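Local coordinates for tartronate semialdehyde reductase (Salmonella typhimurium, PDB 1VPD), which probably reduces tartronate semialdehyde (2-hydroxy-3-oxopropanoate) to D-glycerate with NADH or NADPH, the last step from galactarate to D-glycerate, at residues S53-I58 with N83-G88; M228-K233 with K294-R299. One frame throughout, in Å; residues are numbered along the deposited sequence.

Contact 1 (S53-I58 with N83-G88); sequences STAKAI and NGIIEG
The N83 side-chain amide has the T54 methyl over one face, CG2 standing almost directly above N83 CG at 4.1 Å, while K56 CD lies close to the amide plane, beyond OD1. The methyl reaches that face because CG2 turns beside its own backbone N; the same torsion (chi1 61°) points OG1 back into the helix, where it takes the A57 N-H and caps the first turn. The peptide carbonyl of N83 is gripped from above: K56 N donates to N83 O over 3.0 Å, 53° out of the plane. A water adds a second grip, accepting from A55 N and donating to N83 O. On the side of I85, A55 CB packs on the G84-I85 backbone and meets I85 CG1 at 4.2 Å.

K56 leaves its helix with CG anti to the backbone N (chi1 165°) and runs extended, crossing E87 at about a right angle, CD 3.9 Å from E87 CB and CE 3.6 Å from E87 O. The charged ends do not touch; K56 NZ gives a 2.7 Å bond to a water that donates to E87 OE1. That oxygen takes a weak bond from N83 N. G88 CA points a C-H straight at K56 O, 3.6 Å away, where the backbones come closest, K56 CA to G88 CA 4.3 Å. I85 continues onto I65 and T67, and A55 onto I11, a predicted NAD-binding residue: the N-terminal turn of helix 55-61 packs against a loop and short, weakly bonded helical turn, beside parallel strands 7-11 and 64-67 of the Rossmann-type domain's sheet.

Contact 2 (M228-K233 with K294-R299); sequences MDRNFK and KVEVTR
M228 and T298 bring their backbones to 4.0 Å between CA atoms, where helix 218-228, closed by a Schellman motif in which R230 takes positive phi, meets the extended C-terminal tail, joined by a weak R299 N to M228 O bond and an M228 CA-H contact to V297 O. Among the side chains, D229 and R299 form a side-on salt bridge: R299 NE meets D229 OD1 at 2.8 Å and NH2 meets OD2 at 3.0 Å, both nearly straight. Each oxygen lies in the guanidinium plane but is approached from above the carboxylate plane, the two planes being 36° apart. M228, a selenomethionine, bends at chi3 (-73°) and lays CE over one face of that guanidinium, 3.7 Å from R299 NH1, while its CG touches V297 CG1 at 3.9 Å.

R230 curls back, bent at chi2 and chi3. F232 sets its ring edge on one face of the guanidinium, with CZ 3.8 Å above the plane; E296 lies over the opposite face, its CB offset toward the rim and its charge too far out of plane for an N-H to point at it. A water joins R230 NH2 to E296 OE2. R230 NH1 bonds V297 O weakly, but its salt bridge is with E290 of helix 285-293. R299 NH1 likewise pairs with D204 of helix 203-210, V297 packs on T194 of helix 170-198, and the tail lies across several helices.

How the contacts relate
Contact 1 belongs to the nucleotide-binding domain and contact 2 to the helical C-terminal part; they share no element, sit on opposite sides of the chain's centre and have nearest atoms about 25 Å apart. Neither is wholly core: both are partly buried, with an apolar inner side and charged residues outside. Contact 1 faces a beta sheet, so its inner side is alanine and isoleucine, and the charged ends of its lysine and glutamate are joined through water. Contact 2 lies among helices of the C-terminal part, and arginines pair directly with carboxylates. Contact 1 packs a helix start against a loop and a short helical turn; contact 2 fastens irregular chain, including the C-terminus, to helix ends.

Contact 1 (S53-I58 with N83-G88)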
ATOM      1  N   SER A  53     -16.403   2.149  18.684  1.00 23.39           N
ATOM      2  CA  SER A  53     -16.185   0.729  18.965  1.00 24.53           C
ATOM      3  C   SER A  53     -16.406  -0.179  17.753  1.00 23.65           C
ATOM      4  O   SER A  53     -16.036  -1.358  17.791  1.00 24.72           O
ATOM      5  CB  SER A  53     -17.070   0.258  20.134  1.00 24.82           C
ATOM      6  OG  SER A  53     -16.646   0.835  21.380  1.00 28.53           O
ATOM      7  N   THR A  54     -17.047   0.338  16.704  1.00 21.89           N
ATOM      8  CA  THR A  54     -17.300  -0.463  15.496  1.00 20.39           C
ATOM      9  C   THR A  54     -17.216   0.401  14.269  1.00 19.47           C
ATOM     10  O   THR A  54     -17.325   1.623  14.342  1.00 18.58           O
ATOM     11  CB  THR A  54     -18.701  -1.101  15.476  1.00 20.60           C
ATOM     12  OG1 THR A  54     -19.693  -0.073  15.513  1.00 19.64           O
ATOM     13  CG2 THR A  54     -18.968  -1.981  16.717  1.00 22.00           C
ATOM     14  N   ALA A  55     -17.018  -0.254  13.133  1.00 18.22           N
ATOM     15  CA  ALA A  55     -17.072   0.424  11.842  1.00 18.12           C
ATOM     16  C   ALA A  55     -18.458   1.029  11.600  1.00 18.16           C
ATOM     17  O   ALA A  55     -18.573   2.099  11.018  1.00 17.66           O
ATOM     18  CB  ALA A  55     -16.714  -0.553  10.742  1.00 17.95           C
ATOM     19  N   LYS A  56     -19.498   0.334  12.044  1.00 18.26           N
ATOM     20  CA  LYS A  56     -20.863   0.824  11.934  1.00 18.46           C
ATOM     21  C   LYS A  56     -21.010   2.174  12.642  1.00 18.23           C
ATOM     22  O   LYS A  56     -21.576   3.111  12.086  1.00 18.46           O
ATOM     23  CB  LYS A  56     -21.834  -0.202  12.518  1.00 18.62           C
ATOM     24  CG  LYS A  56     -23.264   0.318  12.790  1.00 19.74           C
ATOM     25  CD  LYS A  56     -24.169  -0.788  13.300  1.00 22.81           C
ATOM     26  CE  LYS A  56     -25.613  -0.288  13.477  1.00 25.46           C
ATOM     27  NZ  LYS A  56     -26.471  -1.349  14.042  1.00 27.87           N
ATOM     28  N   ALA A  57     -20.477   2.275  13.857  1.00 18.22           N
ATOM     29  CA  ALA A  57     -20.551   3.526  14.616  1.00 18.66           C
ATOM     30  C   ALA A  57     -19.728   4.630  13.985  1.00 18.64           C
ATOM     31  O   ALA A  57     -20.106   5.792  14.025  1.00 19.52           O
ATOM     32  CB  ALA A  57     -20.120   3.313  16.054  1.00 18.84           C
ATOM     33  N   ILE A  58     -18.593   4.285  13.379  1.00 18.49           N
ATOM     34  CA  ILE A  58     -17.841   5.288  12.637  1.00 18.04           C
ATOM     35  C   ILE A  58     -18.680   5.818  11.472  1.00 18.02           C
ATOM     36  O   ILE A  58     -18.755   7.017  11.262  1.00 18.33           O
ATOM     37  CB  ILE A  58     -16.490   4.702  12.177  1.00 18.03           C
ATOM     38  CG1 ILE A  58     -15.612   4.522  13.421  1.00 19.91           C
ATOM     39  CG2 ILE A  58     -15.819   5.619  11.181  1.00 19.15           C
ATOM     40  CD1 ILE A  58     -14.289   3.890  13.175  1.00 20.50           C
ATOM     41  N   ASN A  83     -21.582  -5.393  12.013  1.00 24.49           N
ATOM     42  CA  ASN A  83     -21.093  -4.132  12.547  1.00 23.39           C
ATOM     43  C   ASN A  83     -20.171  -3.386  11.588  1.00 21.42           C
ATOM     44  O   ASN A  83     -19.314  -2.636  12.009  1.00 20.45           O
ATOM     45  CB  ASN A  83     -20.417  -4.354  13.903  1.00 23.98           C
ATOM     46  CG  ASN A  83     -21.420  -4.720  14.973  1.00 26.53           C
ATOM     47  OD1 ASN A  83     -22.505  -4.144  15.020  1.00 28.16           O
ATOM     48  ND2 ASN A  83     -21.079  -5.695  15.810  1.00 28.93           N
ATOM     49  N   GLY A  84     -20.398  -3.573  10.291  1.00 20.00           N
ATOM     50  CA  GLY A  84     -19.578  -2.936   9.279  1.00 19.20           C
ATOM     51  C   GLY A  84     -20.132  -1.602   8.829  1.00 18.73           C
ATOM     52  O   GLY A  84     -21.214  -1.184   9.249  1.00 18.49           O
ATOM     53  N   ILE A  85     -19.391  -0.940   7.952  1.00 17.72           N
ATOM     54  CA  ILE A  85     -19.749   0.371   7.443  1.00 18.12           C
ATOM     55  C   ILE A  85     -21.177   0.387   6.902  1.00 18.94           C
ATOM     56  O   ILE A  85     -21.933   1.320   7.169  1.00 18.56           O
ATOM     57  CB  ILE A  85     -18.753   0.818   6.347  1.00 18.07           C
ATOM     58  CG1 ILE A  85     -17.379   1.066   6.973  1.00 17.75           C
ATOM     59  CG2 ILE A  85     -19.250   2.058   5.619  1.00 17.77           C
ATOM     60  CD1 ILE A  85     -16.260   1.305   5.953  1.00 19.03           C
ATOM     61  N   ILE A  86     -21.540  -0.651   6.159  1.00 19.16           N
ATOM     62  CA  ILE A  86     -22.815  -0.684   5.474  1.00 20.13           C
ATOM     63  C   ILE A  86     -23.998  -0.648   6.453  1.00 20.55           C
ATOM     64  O   ILE A  86     -25.076  -0.179   6.086  1.00 21.46           O
ATOM     65  CB  ILE A  86     -22.901  -1.891   4.521  1.00 20.32           C
ATOM     66  CG1 ILE A  86     -24.015  -1.672   3.478  1.00 21.39           C
ATOM     67  CG2 ILE A  86     -23.101  -3.194   5.284  1.00 21.01           C
ATOM     68  CD1 ILE A  86     -23.964  -2.689   2.332  1.00 23.18           C
ATOM     69  N   GLU A  87     -23.791  -1.131   7.677  1.00 20.68           N
ATOM     70  CA  GLU A  87     -24.856  -1.146   8.691  1.00 21.45           C
ATOM     71  C   GLU A  87     -25.072   0.219   9.351  1.00 21.34           C
ATOM     72  O   GLU A  87     -26.123   0.433   9.989  1.00 21.63           O
ATOM     73  CB  GLU A  87     -24.570  -2.226   9.746  1.00 22.00           C
ATOM     74  CG  GLU A  87     -24.498  -3.637   9.168  1.00 23.96           C
ATOM     75  CD  GLU A  87     -24.334  -4.736  10.209  1.00 28.26           C
ATOM     76  OE1 GLU A  87     -24.204  -4.446  11.412  1.00 29.90           O
ATOM     77  OE2 GLU A  87     -24.343  -5.925   9.815  1.00 32.04           O
ATOM     78  N   GLY A  88     -24.111   1.140   9.218  1.00 20.63           N
ATOM     79  CA  GLY A  88     -24.222   2.465   9.803  1.00 21.05           C
ATOM     80  C   GLY A  88     -24.293   3.639   8.837  1.00 21.32           C
ATOM     81  O   GLY A  88     -24.601   4.770   9.234  1.00 21.59           O
TER
HETATM   82  O   HOH W   1     -16.733  -3.249  13.292  1.00 29.57           O
HETATM   83  O   HOH W   2     -26.068  -3.784  12.974  1.00 47.42           O

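Contact 2 (M228-K233 with K294-R299)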
HETATM    1  N   MSE A 228      22.245  -2.842   2.700  1.00 14.98           N
HETATM    2  CA  MSE A 228      23.643  -2.822   3.058  1.00 15.56           C
HETATM    3  C   MSE A 228      23.809  -2.733   4.582  1.00 16.30           C
HETATM    4  O   MSE A 228      24.774  -3.277   5.121  1.00 17.12           O
HETATM    5  CB  MSE A 228      24.370  -1.687   2.329  1.00 16.13           C
HETATM    6  CG  MSE A 228      24.481  -1.935   0.831  1.00 17.66           C
HETATM    7 SE   MSE A 228      25.593  -0.623  -0.006  0.82 25.95          SE
HETATM    8  CE  MSE A 228      24.419   0.846   0.085  1.00 23.66           C
ATOM      9  N   ASP A 229      22.849  -2.096   5.248  1.00 16.62           N
ATOM     10  CA  ASP A 229      22.835  -1.985   6.719  1.00 17.71           C
ATOM     11  C   ASP A 229      22.174  -3.172   7.421  1.00 17.48           C
ATOM     12  O   ASP A 229      22.111  -3.222   8.675  1.00 17.63           O
ATOM     13  CB  ASP A 229      22.152  -0.688   7.146  1.00 18.52           C
ATOM     14  CG  ASP A 229      22.955   0.542   6.786  1.00 20.64           C
ATOM     15  OD1 ASP A 229      24.175   0.431   6.607  1.00 23.97           O
ATOM     16  OD2 ASP A 229      22.445   1.652   6.628  1.00 24.78           O
ATOM     17  N   ARG A 230      21.691  -4.137   6.635  1.00 16.70           N
ATOM     18  CA  ARG A 230      21.039  -5.346   7.128  1.00 16.49           C
ATOM     19  C   ARG A 230      19.765  -4.995   7.905  1.00 16.73           C
ATOM     20  O   ARG A 230      19.418  -5.656   8.889  1.00 18.14           O
ATOM     21  CB  ARG A 230      21.998  -6.204   7.969  1.00 16.66           C
ATOM     22  CG  ARG A 230      23.436  -6.301   7.411  1.00 16.22           C
ATOM     23  CD  ARG A 230      23.488  -6.709   5.921  1.00 16.00           C
ATOM     24  NE  ARG A 230      22.918  -8.025   5.710  1.00 16.20           N
ATOM     25  CZ  ARG A 230      22.623  -8.538   4.513  1.00 16.38           C
ATOM     26  NH1 ARG A 230      22.805  -7.820   3.415  1.00 15.73           N
ATOM     27  NH2 ARG A 230      22.169  -9.774   4.423  1.00 16.14           N
ATOM     28  N   ASN A 231      19.088  -3.949   7.458  1.00 16.56           N
ATOM     29  CA  ASN A 231      17.819  -3.534   8.039  1.00 17.21           C
ATOM     30  C   ASN A 231      16.672  -4.000   7.151  1.00 16.77           C
ATOM     31  O   ASN A 231      16.391  -3.370   6.137  1.00 17.50           O
ATOM     32  CB  ASN A 231      17.774  -2.027   8.168  1.00 18.03           C
ATOM     33  CG  ASN A 231      16.413  -1.514   8.605  1.00 19.70           C
ATOM     34  OD1 ASN A 231      15.569  -2.267   9.127  1.00 20.85           O
ATOM     35  ND2 ASN A 231      16.172  -0.236   8.356  1.00 23.12           N
ATOM     36  N   PHE A 232      16.027  -5.099   7.540  1.00 16.39           N
ATOM     37  CA  PHE A 232      14.899  -5.651   6.772  1.00 15.68           C
ATOM     38  C   PHE A 232      13.580  -5.531   7.528  1.00 15.92           C
ATOM     39  O   PHE A 232      12.647  -6.318   7.323  1.00 16.31           O
ATOM     40  CB  PHE A 232      15.193  -7.098   6.383  1.00 15.42           C
ATOM     41  CG  PHE A 232      16.475  -7.257   5.599  1.00 15.40           C
ATOM     42  CD1 PHE A 232      16.531  -6.888   4.273  1.00 14.71           C
ATOM     43  CD2 PHE A 232      17.625  -7.785   6.192  1.00 16.34           C
ATOM     44  CE1 PHE A 232      17.713  -7.046   3.544  1.00 14.86           C
ATOM     45  CE2 PHE A 232      18.794  -7.924   5.479  1.00 15.77           C
ATOM     46  CZ  PHE A 232      18.845  -7.562   4.161  1.00 15.03           C
ATOM     47  N   LYS A 233      13.491  -4.538   8.400  1.00 16.32           N
ATOM     48  CA  LYS A 233      12.269  -4.283   9.153  1.00 17.46           C
ATOM     49  C   LYS A 233      11.201  -3.608   8.287  1.00 16.28           C
ATOM     50  O   LYS A 233      11.464  -2.597   7.652  1.00 15.33           O
ATOM     51  CB  LYS A 233      12.578  -3.365  10.340  1.00 19.24           C
ATOM     52  CG  LYS A 233      11.391  -3.127  11.261  1.00 23.43           C
ATOM     53  CD  LYS A 233      11.679  -2.062  12.328  1.00 28.53           C
ATOM     54  CE  LYS A 233      10.469  -1.900  13.254  1.00 31.66           C
ATOM     55  NZ  LYS A 233      10.744  -0.897  14.314  1.00 34.98           N
ATOM     56  N   LYS A 294      25.903 -16.764  -2.946  1.00 14.91           N
ATOM     57  CA  LYS A 294      26.851 -16.967  -1.832  1.00 15.76           C
ATOM     58  C   LYS A 294      27.711 -15.743  -1.527  1.00 16.20           C
ATOM     59  O   LYS A 294      28.937 -15.841  -1.335  1.00 17.45           O
ATOM     60  CB  LYS A 294      27.714 -18.206  -2.073  1.00 16.27           C
ATOM     61  CG  LYS A 294      26.930 -19.470  -2.216  1.00 17.38           C
ATOM     62  CD  LYS A 294      26.172 -19.856  -0.961  1.00 19.39           C
ATOM     63  CE  LYS A 294      25.724 -21.306  -1.033  1.00 23.38           C
ATOM     64  NZ  LYS A 294      25.131 -21.829   0.223  1.00 25.68           N
ATOM     65  N   VAL A 295      27.072 -14.584  -1.472  1.00 16.08           N
ATOM     66  CA  VAL A 295      27.724 -13.350  -1.040  1.00 17.19           C
ATOM     67  C   VAL A 295      26.681 -12.418  -0.432  1.00 17.27           C
ATOM     68  O   VAL A 295      25.517 -12.446  -0.825  1.00 18.48           O
ATOM     69  CB  VAL A 295      28.489 -12.674  -2.214  1.00 17.98           C
ATOM     70  CG1 VAL A 295      27.523 -12.087  -3.220  1.00 18.77           C
ATOM     71  CG2 VAL A 295      29.452 -11.632  -1.714  1.00 20.93           C
ATOM     72  N   GLU A 296      27.084 -11.588   0.515  1.00 16.06           N
ATOM     73  CA  GLU A 296      26.185 -10.610   1.085  1.00 16.58           C
ATOM     74  C   GLU A 296      26.526  -9.209   0.598  1.00 16.03           C
ATOM     75  O   GLU A 296      27.698  -8.858   0.409  1.00 15.53           O
ATOM     76  CB  GLU A 296      26.223 -10.704   2.624  1.00 17.79           C
ATOM     77  CG  GLU A 296      25.622 -12.010   3.097  1.00 19.95           C
ATOM     78  CD  GLU A 296      25.484 -12.120   4.610  1.00 23.74           C
ATOM     79  OE1 GLU A 296      26.147 -11.357   5.322  1.00 25.17           O
ATOM     80  OE2 GLU A 296      24.693 -12.976   5.059  1.00 25.26           O
ATOM     81  N   VAL A 297      25.483  -8.415   0.392  1.00 16.13           N
ATOM     82  CA  VAL A 297      25.585  -7.042  -0.048  1.00 16.61           C
ATOM     83  C   VAL A 297      25.612  -6.165   1.207  1.00 17.48           C
ATOM     84  O   VAL A 297      24.591  -5.969   1.842  1.00 16.39           O
ATOM     85  CB  VAL A 297      24.403  -6.679  -0.962  1.00 16.84           C
ATOM     86  CG1 VAL A 297      24.402  -5.214  -1.322  1.00 17.87           C
ATOM     87  CG2 VAL A 297      24.465  -7.544  -2.234  1.00 17.10           C
ATOM     88  N   THR A 298      26.791  -5.676   1.563  1.00 18.98           N
ATOM     89  CA  THR A 298      26.992  -4.997   2.853  1.00 20.82           C
ATOM     90  C   THR A 298      27.801  -3.734   2.661  1.00 22.90           C
ATOM     91  O   THR A 298      28.362  -3.500   1.587  1.00 23.47           O
ATOM     92  CB  THR A 298      27.753  -5.907   3.857  1.00 20.94           C
ATOM     93  OG1 THR A 298      29.085  -6.137   3.389  1.00 22.76           O
ATOM     94  CG2 THR A 298      27.175  -7.282   3.963  1.00 21.65           C
ATOM     95  N   ARG A 299      27.895  -2.909   3.695  1.00 24.81           N
ATOM     96  CA  ARG A 299      28.756  -1.738   3.578  1.00 27.46           C
ATOM     97  C   ARG A 299      30.203  -2.176   3.372  1.00 29.21           C
ATOM     98  O   ARG A 299      31.011  -1.386   2.847  1.00 30.95           O
ATOM     99  CB  ARG A 299      28.655  -0.813   4.787  1.00 29.04           C
ATOM    100  CG  ARG A 299      27.251  -0.235   5.006  1.00 29.05           C
ATOM    101  CD  ARG A 299      26.805   0.806   3.987  1.00 28.25           C
ATOM    102  NE  ARG A 299      25.541   1.420   4.406  1.00 26.59           N
ATOM    103  CZ  ARG A 299      24.979   2.466   3.838  1.00 25.74           C
ATOM    104  NH1 ARG A 299      25.550   3.104   2.831  1.00 28.22           N
ATOM    105  NH2 ARG A 299      23.834   2.928   4.313  1.00 25.59           N
ATOM    106  OXT ARG A 299      30.594  -3.313   3.707  1.00 30.39           O
TER
HETATM  107  O   HOH W   3      22.513 -12.260   6.504  1.00 39.13           O